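Local coordinates for DUAL specificity protein phosphatase 14 (Homo sapiens, PDB 2WGP), which dephosphorylates phosphotyrosine, phosphoserine and phosphothreonine in proteins, inactivates the MAP kinases ERK, JNK and p38, and dampens T-cell receptor signalling through TAB1, at residues I122-L125 and M126-N130. Numbering follows the deposited sequence.
Sequences IAYL and MKFHN
Tyr124, Phe128 and His129 form an aromatic cluster on the last turns of helix 116-129, in the dual specificity phosphatase catalytic domain. The Tyr124 ring touches both other rings, through CD1 and CE1 on one flank, CE2 and OH on the other. With chi1 at 166°, its CG is anti to the backbone N, which leans the ring toward the C-terminal end of the helix. The Phe128 side chain crosses that of Tyr124 at about a right angle, and its CD2 comes within 3.7 Å of Tyr124 CD1. The two ring planes are inclined by 35°. His129 crosses Tyr124 obliquely, with its CD2 3.6 Å from Tyr124 CE2. The phenol oxygen meets the imidazole at its edge, where His129 NE2 gives Tyr124 OH a weak, long hydrogen bond of 3.4 Å. Replacing Tyr124 by an alanine is likely to leave a gap beside Phe128 CD2 and the imidazole freer to turn. Phe128 also stacks on His97 of helix 89-101, and His129 meets Trp139 of helix 133-143 edge-to-face. The cluster thus joins this helix end to helices 89-101 and 133-143. Lys127 extends to salt bridges with Asp90 and Asp94, while its CG lies over one face of the Phe128 ring. Leu125 CD2 also touches the imidazole, 4.0 Å from His129 CD2. In the backbone, His129 N gives Leu125 O a hydrogen bond of 2.9 Å.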
loop_
_atom_site.group_PDB
_atom_site.type_symbol
_atom_site.label_atom_id
_atom_site.label_comp_id
_atom_site.label_asym_id
_atom_site.label_seq_id
_atom_site.Cartn_x
_atom_site.Cartn_y
_atom_site.Cartn_z
ATOM N N ILE A 122 28.083 6.409 7.478
ATOM C CA ILE A 122 28.175 6.679 6.038
ATOM C C ILE A 122 27.805 8.139 5.732
ATOM O O ILE A 122 28.479 8.814 4.929
ATOM C CB ILE A 122 27.295 5.693 5.197
ATOM C CG1 ILE A 122 27.894 4.280 5.225
ATOM C CG2 ILE A 122 27.178 6.163 3.757
ATOM C CD1 ILE A 122 26.902 3.136 4.788
ATOM N N ALA A 123 26.762 8.636 6.402
ATOM C CA ALA A 123 26.327 10.016 6.188
ATOM C C ALA A 123 27.436 10.996 6.633
ATOM O O ALA A 123 27.735 11.966 5.926
ATOM C CB ALA A 123 25.008 10.286 6.932
ATOM N N TYR A 124 28.050 10.722 7.784
ATOM C CA TYR A 124 29.172 11.520 8.305
ATOM C C TYR A 124 30.370 11.571 7.339
ATOM O O TYR A 124 30.913 12.646 7.060
ATOM C CB TYR A 124 29.634 10.988 9.684
ATOM C CG TYR A 124 30.963 11.544 10.111
ATOM C CD1 TYR A 124 31.065 12.847 10.630
ATOM C CD2 TYR A 124 32.139 10.798 9.946
ATOM C CE1 TYR A 124 32.283 13.377 10.998
ATOM C CE2 TYR A 124 33.379 11.334 10.285
ATOM C CZ TYR A 124 33.447 12.615 10.817
ATOM O OH TYR A 124 34.658 13.130 11.184
ATOM N N LEU A 125 30.767 10.415 6.831
ATOM C CA LEU A 125 31.863 10.323 5.857
ATOM C C LEU A 125 31.609 11.157 4.591
ATOM O O LEU A 125 32.511 11.831 4.105
ATOM C CB LEU A 125 32.129 8.866 5.479
ATOM C CG LEU A 125 32.759 7.940 6.533
ATOM C CD1 LEU A 125 32.896 6.515 5.941
ATOM C CD2 LEU A 125 34.121 8.464 7.028
ATOM N N MET A 126 30.384 11.135 4.076
ATOM C CA MET A 126 30.034 11.965 2.941
ATOM C C MET A 126 30.131 13.456 3.261
ATOM O O MET A 126 30.713 14.227 2.475
ATOM C CB MET A 126 28.633 11.659 2.432
ATOM C CG MET A 126 28.502 10.311 1.700
ATOM S SD MET A 126 26.991 10.189 0.771
ATOM C CE MET A 126 25.777 9.963 2.099
ATOM N N LYS A 127 29.581 13.856 4.407
ATOM C CA LYS A 127 29.524 15.265 4.764
ATOM C C LYS A 127 30.882 15.845 5.133
ATOM O O LYS A 127 31.203 16.957 4.717
ATOM C CB LYS A 127 28.534 15.523 5.896
ATOM C CG LYS A 127 28.317 17.040 6.163
ATOM C CD LYS A 127 27.320 17.308 7.264
ATOM C CE LYS A 127 27.146 18.824 7.447
ATOM N NZ LYS A 127 25.952 19.132 8.253
ATOM N N PHE A 128 31.676 15.112 5.907
ATOM C CA PHE A 128 32.921 15.678 6.436
ATOM C C PHE A 128 34.217 15.111 5.853
ATOM O O PHE A 128 35.279 15.669 6.106
ATOM C CB PHE A 128 32.926 15.581 7.966
ATOM C CG PHE A 128 32.024 16.576 8.617
ATOM C CD1 PHE A 128 32.386 17.929 8.668
ATOM C CD2 PHE A 128 30.806 16.180 9.161
ATOM C CE1 PHE A 128 31.559 18.853 9.250
ATOM C CE2 PHE A 128 29.988 17.089 9.751
ATOM C CZ PHE A 128 30.359 18.438 9.799
ATOM N N HIS A 129 34.135 14.037 5.059
ATOM C CA HIS A 129 35.306 13.492 4.381
ATOM C C HIS A 129 35.241 13.572 2.844
ATOM O O HIS A 129 36.082 13.014 2.164
ATOM C CB HIS A 129 35.588 12.080 4.897
ATOM C CG HIS A 129 36.113 12.080 6.289
ATOM N ND1 HIS A 129 37.462 12.025 6.568
ATOM C CD2 HIS A 129 35.489 12.235 7.480
ATOM C CE1 HIS A 129 37.643 12.102 7.874
ATOM N NE2 HIS A 129 36.462 12.232 8.450
ATOM N N ASN A 130 34.227 14.251 2.315
ATOM C CA ASN A 130 34.118 14.546 0.884
ATOM C C ASN A 130 34.212 13.308 -0.013
ATOM O O ASN A 130 34.884 13.288 -1.031
ATOM C CB ASN A 130 35.162 15.598 0.484
ATOM C CG ASN A 130 34.777 16.352 -0.781
ATOM O OD1 ASN A 130 33.599 16.644 -0.997
ATOM N ND2 ASN A 130 35.770 16.682 -1.612
#